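Calmodulin, putative (Entamoeba histolytica, PDB 4OCI) binds calcium through an EF-hand loop and is involved in initiating the phagocytosis of human erythrocytes. Local coordinates at residues 57-60 / 61-65; 67-70 / 71-74; 83-86 / 87-90; 93-96 / 97-100. All coordinates share one frame; numbering follows the deposited sequence.

Contact 1 (57-60 / 61-65); sequences MSYE and LFTSC. With NA (sodium ion), chain C.
The ring of Y59 carries T63 on one face: methyl CG2 of T63 sits 3.3 Å from Y59 CZ. A chi1 of 63° at T63 wedges OG1 between its backbone N and carbonyl carbon; this torsion puts the methyl over the ring and the hydroxyl by the sodium ion. That ion is held on the exposed side of the helix by four oxygens of a single turn: E60 O at 2.5 Å, E60 OE1 at 2.7 Å, T63 OG1 at 2.3 Å and S64 OG at 2.5 Å. E60 O also accepts the backbone bond from S64 N. Just before the helix, selenomethionine M57 crosses F62 at about a right angle, its SE at the ring's edge, 5.5 Å from the F62 centroid, in a Met-aromatic contact. CE of M57 reaches on to C65 SG, 3.8 Å away, in a buried patch with F28. This is the N-terminal start of helix 59-71, beside the calcium-binding hand, whose ligand Y22 touches S58. Short and polar, S58 suits the N-cap: its OG receives a weak capping bond from L61 N at 3.3 Å. The four ligands of this turn, three neutral oxygens and one carboxylate oxygen, are hard donors of low total charge, consistent with a monovalent ion, which would probably keep E60 ionised.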
HETATM    1  N   MSE A  57     -12.398  -4.165   3.788  1.00 19.21           N
HETATM    2  CA  MSE A  57     -12.120  -4.363   5.169  1.00 19.23           C
HETATM    3  C   MSE A  57     -13.395  -4.175   6.015  1.00 19.25           C
HETATM    4  O   MSE A  57     -13.993  -3.144   5.943  1.00 19.42           O
HETATM    5  CB  MSE A  57     -11.015  -3.385   5.608  1.00 17.25           C
HETATM    6  CG  MSE A  57     -10.645  -3.682   7.069  1.00 23.97           C
HETATM    7 SE   MSE A  57      -9.408  -2.374   7.607  1.00 28.67          SE
HETATM    8  CE  MSE A  57      -7.893  -3.634   7.225  1.00 28.30           C
ATOM      9  N   SER A  58     -13.802  -5.178   6.777  1.00 19.00           N
ATOM     10  CA  SER A  58     -15.041  -5.132   7.578  1.00 20.61           C
ATOM     11  C   SER A  58     -14.745  -4.401   8.868  1.00 20.30           C
ATOM     12  O   SER A  58     -13.586  -4.061   9.148  1.00 19.43           O
ATOM     13  CB  SER A  58     -15.482  -6.579   7.895  1.00 21.76           C
ATOM     14  OG  SER A  58     -14.548  -7.092   8.836  1.00 22.93           O
ATOM     15  N   TYR A  59     -15.786  -4.021   9.617  1.00 19.11           N
ATOM     16  CA  TYR A  59     -15.578  -3.328  10.876  1.00 18.10           C
ATOM     17  C   TYR A  59     -14.716  -4.119  11.857  1.00 19.83           C
ATOM     18  O   TYR A  59     -13.898  -3.557  12.589  1.00 18.70           O
ATOM     19  CB  TYR A  59     -16.957  -3.050  11.539  1.00 19.75           C
ATOM     20  CG  TYR A  59     -16.752  -2.390  12.852  1.00 20.31           C
ATOM     21  CD1 TYR A  59     -16.238  -1.079  12.924  1.00 24.34           C
ATOM     22  CD2 TYR A  59     -16.971  -3.097  14.010  1.00 25.48           C
ATOM     23  CE1 TYR A  59     -15.974  -0.484  14.112  1.00 23.96           C
ATOM     24  CE2 TYR A  59     -16.728  -2.504  15.249  1.00 29.54           C
ATOM     25  CZ  TYR A  59     -16.225  -1.211  15.277  1.00 29.38           C
ATOM     26  OH  TYR A  59     -16.017  -0.649  16.513  1.00 32.24           O
ATOM     27  N   GLU A  60     -14.968  -5.429  11.987  1.00 20.01           N
ATOM     28  CA  GLU A  60     -14.146  -6.146  12.986  1.00 23.27           C
ATOM     29  C   GLU A  60     -12.662  -6.366  12.590  1.00 22.16           C
ATOM     30  O   GLU A  60     -11.810  -6.275  13.469  1.00 22.03           O
ATOM     31  CB  GLU A  60     -14.797  -7.465  13.475  1.00 24.16           C
ATOM     32  CG  GLU A  60     -15.987  -7.188  14.467  1.00 31.14           C
ATOM     33  CD  GLU A  60     -15.538  -6.622  15.907  1.00 44.24           C
ATOM     34  OE1 GLU A  60     -14.299  -6.686  16.320  1.00 47.77           O
ATOM     35  OE2 GLU A  60     -16.443  -6.109  16.644  1.00 46.26           O
ATOM     36  N   LEU A  61     -12.353  -6.570  11.299  1.00 20.22           N
ATOM     37  CA  LEU A  61     -10.950  -6.582  10.847  1.00 19.85           C
ATOM     38  C   LEU A  61     -10.331  -5.197  11.130  1.00 20.48           C
ATOM     39  O   LEU A  61      -9.181  -5.114  11.507  1.00 20.33           O
ATOM     40  CB  LEU A  61     -10.882  -6.845   9.333  1.00 18.50           C
ATOM     41  CG  LEU A  61     -11.149  -8.340   9.011  1.00 25.62           C
ATOM     42  CD1 LEU A  61     -11.521  -8.683   7.503  1.00 30.37           C
ATOM     43  CD2 LEU A  61      -9.911  -9.132   9.522  1.00 28.05           C
ATOM     44  N   PHE A  62     -11.088  -4.121  10.877  1.00 18.83           N
ATOM     45  CA  PHE A  62     -10.656  -2.730  11.144  1.00 19.46           C
ATOM     46  C   PHE A  62     -10.271  -2.460  12.581  1.00 19.71           C
ATOM     47  O   PHE A  62      -9.206  -1.900  12.846  1.00 19.34           O
ATOM     48  CB  PHE A  62     -11.746  -1.700  10.732  1.00 18.07           C
ATOM     49  CG  PHE A  62     -11.390  -0.299  11.176  1.00 21.93           C
ATOM     50  CD1 PHE A  62     -10.401   0.423  10.498  1.00 22.44           C
ATOM     51  CD2 PHE A  62     -11.943   0.234  12.332  1.00 25.26           C
ATOM     52  CE1 PHE A  62      -9.996   1.686  10.940  1.00 24.04           C
ATOM     53  CE2 PHE A  62     -11.562   1.509  12.779  1.00 27.05           C
ATOM     54  CZ  PHE A  62     -10.574   2.204  12.091  1.00 24.88           C
ATOM     55  N   THR A  63     -11.125  -2.823  13.539  1.00 21.38           N
ATOM     56  CA  THR A  63     -10.769  -2.609  14.936  1.00 22.47           C
ATOM     57  C   THR A  63      -9.548  -3.428  15.372  1.00 23.70           C
ATOM     58  O   THR A  63      -8.705  -2.896  16.090  1.00 22.37           O
ATOM     59  CB  THR A  63     -11.893  -2.902  15.939  1.00 24.92           C
ATOM     60  OG1 THR A  63     -12.257  -4.294  15.862  1.00 22.15           O
ATOM     61  CG2 THR A  63     -13.080  -2.093  15.659  1.00 24.39           C
ATOM     62  N   SER A  64      -9.424  -4.670  14.919  1.00 23.28           N
ATOM     63  CA  SER A  64      -8.156  -5.423  15.144  1.00 26.12           C
ATOM     64  C   SER A  64      -6.947  -4.748  14.556  1.00 26.24           C
ATOM     65  O   SER A  64      -5.979  -4.540  15.281  1.00 26.80           O
ATOM     66  CB  SER A  64      -8.268  -6.829  14.601  1.00 26.40           C
ATOM     67  OG  SER A  64      -9.402  -7.420  15.251  1.00 28.80           O
ATOM     68  N   CYS A  65      -7.019  -4.338  13.288  1.00 26.31           N
ATOM     69  CA  CYS A  65      -5.893  -3.639  12.592  1.00 28.91           C
ATOM     70  C   CYS A  65      -5.558  -2.319  13.239  1.00 28.61           C
ATOM     71  O   CYS A  65      -4.399  -2.024  13.449  1.00 29.86           O
ATOM     72  CB  CYS A  65      -6.170  -3.418  11.110  1.00 28.48           C
ATOM     73  SG  CYS A  65      -6.127  -5.003  10.340  1.00 38.25           S
TER
HETATM   74 NA    NA C 202     -11.588  -6.499  16.001  1.00 27.71          NA

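Contact 2 (67-70 / 71-74); sequences SQLK and TKSF
K72 lies alongside Q68; the two side chains, four residues apart, run the same way. From its root, K72 CB passes 3.6 Å from Q68 O, and CG stays as close to that carbonyl. At CD the chain bends (chi3 -70°), which brings CE back to within 3.8 Å of Q68 CG and, more loosely, toward a methyl of L69. At the tip, NZ gives a weak hydrogen bond to Q68 OE1 at 3.1 Å; a lysine can thus lay its alkyl part along the helix and still keep its charge near an amide oxygen. This is the end of helix 59-71, K72 being the first residue to leave helical torsions, in the link to helix 76-86 that probably joins the two halves of a calmodulin-like fold. Q68 O is gripped by two donors: the helical bond from K72 N at 3.0 Å, and T71 OG1 at 2.9 Å, in the carbonyl plane on a lone pair. One residue on, S73 N is badly angled to L69 O and makes no hydrogen bond to it; the S73 hydroxyl bonds that oxygen instead, OG to L69 O at 2.8 Å, tilted 34° from the carbonyl plane. L69 itself is apolar and buried, packed on F28, V32 and T47.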
ATOM      1  N   SER A  67      -6.088  -1.335  16.367  1.00 30.44           N
ATOM      2  CA  SER A  67      -5.379  -1.599  17.624  1.00 34.70           C
ATOM      3  C   SER A  67      -3.934  -1.906  17.386  1.00 34.69           C
ATOM      4  O   SER A  67      -3.088  -1.456  18.145  1.00 36.86           O
ATOM      5  CB  SER A  67      -5.965  -2.770  18.419  1.00 35.27           C
ATOM      6  OG  SER A  67      -7.243  -2.375  18.877  1.00 41.73           O
ATOM      7  N   GLN A  68      -3.647  -2.661  16.343  1.00 34.34           N
ATOM      8  CA  GLN A  68      -2.284  -3.064  16.080  1.00 36.33           C
ATOM      9  C   GLN A  68      -1.446  -1.950  15.483  1.00 36.03           C
ATOM     10  O   GLN A  68      -0.332  -1.720  15.953  1.00 35.92           O
ATOM     11  CB  GLN A  68      -2.241  -4.334  15.284  1.00 37.38           C
ATOM     12  CG  GLN A  68      -0.982  -4.577  14.490  1.00 44.91           C
ATOM     13  CD  GLN A  68      -1.204  -5.641  13.410  1.00 53.97           C
ATOM     14  OE1 GLN A  68      -1.027  -5.384  12.192  1.00 56.49           O
ATOM     15  NE2 GLN A  68      -1.625  -6.852  13.852  1.00 55.17           N
ATOM     16  N   LEU A  69      -1.981  -1.222  14.493  1.00 34.95           N
ATOM     17  CA  LEU A  69      -1.373   0.022  14.059  1.00 34.66           C
ATOM     18  C   LEU A  69      -1.044   0.947  15.215  1.00 35.00           C
ATOM     19  O   LEU A  69       0.024   1.558  15.230  1.00 36.15           O
ATOM     20  CB  LEU A  69      -2.210   0.743  12.975  1.00 33.64           C
ATOM     21  CG  LEU A  69      -2.364  -0.112  11.718  1.00 34.77           C
ATOM     22  CD1 LEU A  69      -3.150   0.582  10.575  1.00 37.19           C
ATOM     23  CD2 LEU A  69      -1.024  -0.688  11.229  1.00 39.89           C
ATOM     24  N   LYS A  70      -1.940   1.060  16.185  1.00 36.57           N
ATOM     25  CA  LYS A  70      -1.768   2.001  17.299  1.00 37.73           C
ATOM     26  C   LYS A  70      -0.552   1.688  18.151  1.00 41.50           C
ATOM     27  O   LYS A  70       0.137   2.629  18.612  1.00 41.90           O
ATOM     28  CB  LYS A  70      -3.003   2.133  18.166  0.50 37.45           C
ATOM     29  CG  LYS A  70      -3.879   3.234  17.754  0.50 34.39           C
ATOM     30  CD  LYS A  70      -4.966   3.430  18.772  0.50 36.52           C
ATOM     31  CE  LYS A  70      -5.439   2.103  19.365  0.50 35.85           C
ATOM     32  NZ  LYS A  70      -6.667   2.282  20.208  0.50 38.69           N
ATOM     33  N   THR A  71      -0.258   0.397  18.318  1.00 43.42           N
ATOM     34  CA  THR A  71       0.927  -0.056  19.035  1.00 47.15           C
ATOM     35  C   THR A  71       2.146   0.155  18.183  1.00 48.11           C
ATOM     36  O   THR A  71       3.131   0.730  18.645  1.00 49.81           O
ATOM     37  CB  THR A  71       0.826  -1.568  19.513  1.00 47.28           C
ATOM     38  OG1 THR A  71       1.008  -2.476  18.410  1.00 50.56           O
ATOM     39  CG2 THR A  71      -0.533  -1.833  20.179  1.00 47.06           C
ATOM     40  N   LYS A  72       2.071  -0.288  16.929  1.00 48.72           N
ATOM     41  CA  LYS A  72       3.197  -0.166  15.977  1.00 49.24           C
ATOM     42  C   LYS A  72       3.601   1.280  15.562  1.00 48.64           C
ATOM     43  O   LYS A  72       4.413   1.461  14.637  1.00 49.87           O
ATOM     44  CB  LYS A  72       2.960  -1.036  14.726  1.00 48.31           C
ATOM     45  CG  LYS A  72       3.083  -2.529  14.987  1.00 52.47           C
ATOM     46  CD  LYS A  72       3.349  -3.319  13.702  1.00 56.93           C
ATOM     47  CE  LYS A  72       2.128  -3.353  12.769  1.00 59.16           C
ATOM     48  NZ  LYS A  72       1.978  -4.714  12.102  1.00 57.87           N
ATOM     49  N   SER A  73       3.043   2.315  16.184  1.00 47.37           N
ATOM     50  CA  SER A  73       3.351   3.669  15.691  1.00 45.32           C
ATOM     51  C   SER A  73       3.098   4.670  16.794  1.00 44.01           C
ATOM     52  O   SER A  73       2.838   4.285  17.947  1.00 45.02           O
ATOM     53  CB  SER A  73       2.469   3.995  14.511  1.00 44.43           C
ATOM     54  OG  SER A  73       1.143   4.059  14.991  1.00 47.14           O
ATOM     55  N   PHE A  74       3.139   5.945  16.449  1.00 41.71           N
ATOM     56  CA  PHE A  74       2.811   6.971  17.417  1.00 41.45           C
ATOM     57  C   PHE A  74       1.823   7.895  16.775  1.00 40.75           C
ATOM     58  O   PHE A  74       1.519   7.728  15.591  1.00 39.17           O
ATOM     59  CB  PHE A  74       4.058   7.761  17.860  1.00 41.54           C
ATOM     60  CG  PHE A  74       4.964   8.196  16.719  1.00 40.99           C
ATOM     61  CD1 PHE A  74       4.797   9.432  16.123  1.00 39.55           C
ATOM     62  CD2 PHE A  74       6.029   7.382  16.297  1.00 38.22           C
ATOM     63  CE1 PHE A  74       5.669   9.848  15.079  1.00 40.35           C
ATOM     64  CE2 PHE A  74       6.881   7.781  15.245  1.00 37.69           C
ATOM     65  CZ  PHE A  74       6.703   9.004  14.654  1.00 38.61           C
TER

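Contact 3 (83-86 / 87-90); sequences INVL and DKDK
A bend of -99° at chi2 turns K88 back over the last helical turn, where its side chain runs beside V85 and points the same way. CG of K88 comes 3.6 Å from N84 O, CE 3.7 Å from V85 O, and NZ ends 3.6 Å from V85 CG2. The alkyl part of the lysine is therefore laid on two carbonyl oxygens at the C-terminal end of helix 76-86, and its positive tip probably sits well with the negative end of the helix dipole. D87 goes the other way: its CG is opposite the backbone N (chi1 -174°), which sends the carboxylate off the helix and into the loop, where OD1 accepts from K91 N and OD2 from G92 N. A short acidic side chain suits this place because it can tie down two loop amides at once. The backbone of D87 stays attached to the helix it is leaving: D87 N bonds N84 O at 3.1 Å, though the donor stands 70° out of the carbonyl plane, and makes a weak second bond to I83 O at 3.3 Å. Beyond it a type I turn closes from D87 to K90, with K90 N bonded to D87 O at 3.0 Å. I83, apolar and buried, packs on V132 and I136. A helix end leading into an aspartate that holds a glycine amide is consistent with the entry to an EF-hand loop, D87 standing at its first position and G92 at its sixth, apart from the D16, D18, D20 and Y22 loop that binds the calcium.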
ATOM      1  N   ILE A  83       8.701  16.080  22.355  1.00 40.09           N
ATOM      2  CA  ILE A  83       9.653  17.081  21.897  1.00 40.41           C
ATOM      3  C   ILE A  83       9.595  18.293  22.834  1.00 42.66           C
ATOM      4  O   ILE A  83      10.604  18.726  23.350  1.00 43.92           O
ATOM      5  CB  ILE A  83       9.423  17.492  20.444  1.00 38.69           C
ATOM      6  CG1 ILE A  83       9.949  16.397  19.565  1.00 33.75           C
ATOM      7  CG2 ILE A  83      10.198  18.719  20.143  1.00 37.63           C
ATOM      8  CD1 ILE A  83       9.689  16.560  18.028  1.00 39.00           C
ATOM      9  N   ASN A  84       8.404  18.797  23.099  1.00 45.46           N
ATOM     10  CA  ASN A  84       8.241  20.035  23.891  1.00 47.78           C
ATOM     11  C   ASN A  84       8.827  19.993  25.312  1.00 48.42           C
ATOM     12  O   ASN A  84       9.337  21.007  25.818  1.00 48.54           O
ATOM     13  CB  ASN A  84       6.782  20.490  23.847  1.00 49.30           C
ATOM     14  CG  ASN A  84       6.293  20.757  22.390  1.00 52.25           C
ATOM     15  OD1 ASN A  84       7.094  20.764  21.411  1.00 51.64           O
ATOM     16  ND2 ASN A  84       4.983  20.966  22.243  1.00 54.30           N
ATOM     17  N   VAL A  85       8.798  18.806  25.915  1.00 48.29           N
ATOM     18  CA  VAL A  85       9.536  18.531  27.130  1.00 49.54           C
ATOM     19  C   VAL A  85      11.049  18.919  27.096  1.00 49.71           C
ATOM     20  O   VAL A  85      11.588  19.421  28.104  1.00 49.18           O
ATOM     21  CB  VAL A  85       9.283  17.068  27.591  1.00 50.28           C
ATOM     22  CG1 VAL A  85      10.589  16.344  27.977  1.00 52.05           C
ATOM     23  CG2 VAL A  85       8.228  17.047  28.714  1.00 51.41           C
ATOM     24  N   LEU A  86      11.708  18.723  25.946  1.00 48.82           N
ATOM     25  CA  LEU A  86      13.100  19.169  25.783  1.00 49.46           C
ATOM     26  C   LEU A  86      13.337  20.570  25.151  1.00 49.21           C
ATOM     27  O   LEU A  86      14.497  20.998  24.990  1.00 48.44           O
ATOM     28  CB  LEU A  86      13.889  18.147  24.960  1.00 49.25           C
ATOM     29  CG  LEU A  86      13.763  16.652  25.214  1.00 49.62           C
ATOM     30  CD1 LEU A  86      14.436  15.968  24.032  1.00 50.42           C
ATOM     31  CD2 LEU A  86      14.413  16.249  26.525  1.00 51.37           C
ATOM     32  N   ASP A  87      12.269  21.257  24.754  1.00 48.61           N
ATOM     33  CA  ASP A  87      12.416  22.616  24.231  1.00 49.03           C
ATOM     34  C   ASP A  87      11.376  23.539  24.866  1.00 49.93           C
ATOM     35  O   ASP A  87      10.548  24.101  24.154  1.00 49.56           O
ATOM     36  CB  ASP A  87      12.263  22.653  22.704  1.00 47.45           C
ATOM     37  CG  ASP A  87      12.565  24.068  22.103  1.00 50.77           C
ATOM     38  OD1 ASP A  87      13.523  24.746  22.584  1.00 54.92           O
ATOM     39  OD2 ASP A  87      11.861  24.507  21.140  1.00 52.01           O
ATOM     40  N   LYS A  88      11.393  23.669  26.197  1.00 51.28           N
ATOM     41  CA  LYS A  88      10.335  24.430  26.922  1.00 53.19           C
ATOM     42  C   LYS A  88      10.504  25.940  26.681  1.00 53.19           C
ATOM     43  O   LYS A  88       9.537  26.700  26.650  1.00 53.68           O
ATOM     44  CB  LYS A  88      10.365  24.156  28.434  1.00 54.95           C
ATOM     45  CG  LYS A  88      10.302  22.697  28.851  1.00 57.52           C
ATOM     46  CD  LYS A  88       8.880  22.266  29.258  1.00 63.84           C
ATOM     47  CE  LYS A  88       8.945  20.998  30.146  1.00 66.99           C
ATOM     48  NZ  LYS A  88       7.639  20.261  30.226  1.00 68.11           N
ATOM     49  N   ASP A  89      11.751  26.353  26.503  1.00 51.84           N
ATOM     50  CA  ASP A  89      12.065  27.701  26.039  1.00 51.47           C
ATOM     51  C   ASP A  89      11.696  28.000  24.564  1.00 48.54           C
ATOM     52  O   ASP A  89      11.783  29.137  24.129  1.00 48.23           O
ATOM     53  CB  ASP A  89      13.543  27.980  26.286  1.00 52.15           C
ATOM     54  CG  ASP A  89      13.862  28.158  27.785  1.00 57.23           C
ATOM     55  OD1 ASP A  89      15.066  28.102  28.155  1.00 60.93           O
ATOM     56  OD2 ASP A  89      12.910  28.360  28.580  1.00 61.17           O
ATOM     57  N   LYS A  90      11.288  27.001  23.802  1.00 45.76           N
ATOM     58  CA  LYS A  90      10.817  27.232  22.400  1.00 44.38           C
ATOM     59  C   LYS A  90      11.876  27.807  21.432  1.00 42.22           C
ATOM     60  O   LYS A  90      11.597  28.682  20.570  1.00 42.45           O
ATOM     61  CB  LYS A  90       9.512  28.054  22.395  1.00 45.75           C
ATOM     62  CG  LYS A  90       8.298  27.162  22.118  1.00 48.32           C
ATOM     63  CD  LYS A  90       7.074  27.547  22.893  1.00 54.30           C
ATOM     64  CE  LYS A  90       6.101  26.344  22.856  1.00 58.80           C
ATOM     65  NZ  LYS A  90       5.017  26.530  23.855  1.00 63.09           N
TER

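Contact 4 (93-96 / 97-100); sequences FIPA and IELR
I94 overlaps the first turn of the helix with its outermost methyl: CD1 lies 3.8 Å from L99 N and 3.9 Å from L99 CB, the two side chains crossing at about a right angle. A chi1 of 70° at I94 sets CG1 between backbone N and carbonyl carbon, which points the longer branch at L99. Both are branched and apolar, as befits buried positions: I94 also packs on V132, and L99 on F119 and F135. On the outer side, P95 and E98 lie side by side, with P95 CG 3.9 Å from E98 CG. The segment runs from the short strand of an EF-hand loop, paired through I94 with V130 in the strand of the partner hand, straight into the exiting helix 96-106. E98 stands where such loops commonly end in a calcium-binding glutamate, but here its chain bends at chi2 and OE1 makes a salt bridge with R101. P95, at the N-cap position, cannot cap with its side chain; its lack of an N-H costs nothing at a helix start, where the first amides have no helical carbonyl to bond. Its carbonyl accepts the first helical bond, from L99 N at 3.1 Å, and a weak one from E98 N at 3.0 Å. A96 O accepts from R100 N at 2.9 Å, while the small CB of A96 fits against V130, F119 and I124. R100 carries its guanidinium away to E126, T116 and Q112.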
ATOM      1  N   PHE A  93      14.814  23.827  18.478  1.00 21.70           N
ATOM      2  CA  PHE A  93      15.791  22.773  18.212  1.00 21.35           C
ATOM      3  C   PHE A  93      15.896  21.846  19.369  1.00 20.41           C
ATOM      4  O   PHE A  93      15.734  22.271  20.550  1.00 20.41           O
ATOM      5  CB  PHE A  93      17.208  23.320  17.973  1.00 22.29           C
ATOM      6  CG  PHE A  93      17.317  24.266  16.789  1.00 21.10           C
ATOM      7  CD1 PHE A  93      17.773  23.785  15.554  1.00 21.52           C
ATOM      8  CD2 PHE A  93      16.937  25.590  16.894  1.00 26.75           C
ATOM      9  CE1 PHE A  93      17.850  24.599  14.464  1.00 28.57           C
ATOM     10  CE2 PHE A  93      17.014  26.455  15.777  1.00 29.59           C
ATOM     11  CZ  PHE A  93      17.496  25.955  14.561  1.00 26.78           C
ATOM     12  N   ILE A  94      16.091  20.579  19.015  1.00 20.37           N
ATOM     13  CA  ILE A  94      16.492  19.567  19.988  1.00 21.30           C
ATOM     14  C   ILE A  94      17.776  18.823  19.526  1.00 20.46           C
ATOM     15  O   ILE A  94      18.063  18.801  18.337  1.00 21.22           O
ATOM     16  CB  ILE A  94      15.331  18.621  20.393  1.00 22.03           C
ATOM     17  CG1 ILE A  94      14.926  17.667  19.213  1.00 24.46           C
ATOM     18  CG2 ILE A  94      14.222  19.440  21.002  1.00 22.12           C
ATOM     19  CD1 ILE A  94      14.172  16.444  19.717  1.00 24.93           C
ATOM     20  N   PRO A  95      18.554  18.238  20.466  1.00 20.01           N
ATOM     21  CA  PRO A  95      19.640  17.308  20.051  1.00 19.64           C
ATOM     22  C   PRO A  95      19.172  16.105  19.280  1.00 19.93           C
ATOM     23  O   PRO A  95      18.137  15.547  19.617  1.00 19.12           O
ATOM     24  CB  PRO A  95      20.259  16.857  21.364  1.00 19.11           C
ATOM     25  CG  PRO A  95      19.755  17.827  22.413  1.00 20.94           C
ATOM     26  CD  PRO A  95      18.431  18.361  21.924  1.00 19.21           C
ATOM     27  N   ALA A  96      19.940  15.711  18.251  1.00 18.35           N
ATOM     28  CA  ALA A  96      19.581  14.636  17.417  1.00 20.90           C
ATOM     29  C   ALA A  96      19.533  13.368  18.257  1.00 22.78           C
ATOM     30  O   ALA A  96      18.707  12.455  18.006  1.00 22.70           O
ATOM     31  CB  ALA A  96      20.613  14.482  16.300  1.00 20.68           C
ATOM     32  N   ILE A  97      20.431  13.258  19.228  1.00 21.71           N
ATOM     33  CA  ILE A  97      20.435  12.037  19.998  1.00 23.15           C
ATOM     34  C   ILE A  97      19.213  11.913  20.888  1.00 23.55           C
ATOM     35  O   ILE A  97      18.750  10.776  21.166  1.00 24.35           O
ATOM     36  CB  ILE A  97      21.737  11.856  20.822  1.00 22.41           C
ATOM     37  CG1 ILE A  97      21.882  10.333  21.224  1.00 26.01           C
ATOM     38  CG2 ILE A  97      21.800  12.863  22.079  1.00 24.58           C
ATOM     39  CD1 ILE A  97      22.936  10.196  22.229  1.00 31.31           C
ATOM     40  N   GLU A  98      18.646  13.052  21.280  1.00 21.91           N
ATOM     41  CA  GLU A  98      17.429  13.015  22.101  1.00 23.60           C
ATOM     42  C   GLU A  98      16.194  12.670  21.203  1.00 24.02           C
ATOM     43  O   GLU A  98      15.254  11.969  21.617  1.00 24.88           O
ATOM     44  CB  GLU A  98      17.190  14.316  22.831  1.00 22.23           C
ATOM     45  CG  GLU A  98      18.244  14.586  23.959  1.00 30.85           C
ATOM     46  CD  GLU A  98      18.038  13.611  25.178  1.00 43.33           C
ATOM     47  OE1 GLU A  98      16.836  13.265  25.481  1.00 45.75           O
ATOM     48  OE2 GLU A  98      19.048  13.189  25.827  1.00 47.03           O
ATOM     49  N   LEU A  99      16.159  13.237  20.015  1.00 23.17           N
ATOM     50  CA  LEU A  99      15.222  12.741  18.985  1.00 23.21           C
ATOM     51  C   LEU A  99      15.327  11.224  18.769  1.00 21.87           C
ATOM     52  O   LEU A  99      14.325  10.572  18.696  1.00 23.56           O
ATOM     53  CB  LEU A  99      15.493  13.429  17.661  1.00 20.65           C
ATOM     54  CG  LEU A  99      14.406  13.070  16.617  1.00 24.87           C
ATOM     55  CD1 LEU A  99      12.928  13.254  17.119  1.00 26.07           C
ATOM     56  CD2 LEU A  99      14.633  13.762  15.295  1.00 23.33           C
ATOM     57  N   ARG A 100      16.529  10.701  18.571  1.00 22.21           N
ATOM     58  CA  ARG A 100      16.760   9.242  18.509  1.00 24.21           C
ATOM     59  C   ARG A 100      16.148   8.550  19.682  1.00 24.72           C
ATOM     60  O   ARG A 100      15.456   7.548  19.494  1.00 27.83           O
ATOM     61  CB  ARG A 100      18.259   8.895  18.382  1.00 23.00           C
ATOM     62  CG  ARG A 100      18.612   7.393  18.311  1.00 25.51           C
ATOM     63  CD  ARG A 100      20.139   7.161  18.253  1.00 27.34           C
ATOM     64  NE  ARG A 100      20.726   7.485  16.926  1.00 29.24           N
ATOM     65  CZ  ARG A 100      20.688   6.684  15.864  1.00 30.32           C
ATOM     66  NH1 ARG A 100      20.035   5.500  15.887  1.00 32.00           N
ATOM     67  NH2 ARG A 100      21.266   7.077  14.733  1.00 34.19           N
TER

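Overall arrangement
Contacts 1 and 2 share helix 59-71, one at its start and the other at its end, with centres about 14 Å apart. Contacts 3 and 4 belong to one EF-hand, entering and leaving its loop, and touch each other through L86 CD1 and E98 CB at 3.4 Å. The pairs sit far apart: the centres of contacts 1 and 3 are about 37 Å from each other, on opposite sides of the chain's centre. Contact 3 is a surface contact, whereas the other three are partly buried. Metal coordination marks contact 1, hydroxyl-to-carbonyl bonds contact 2, a lysine laid over carbonyls contact 3, and aliphatic packing beneath an N-terminal turn contact 4.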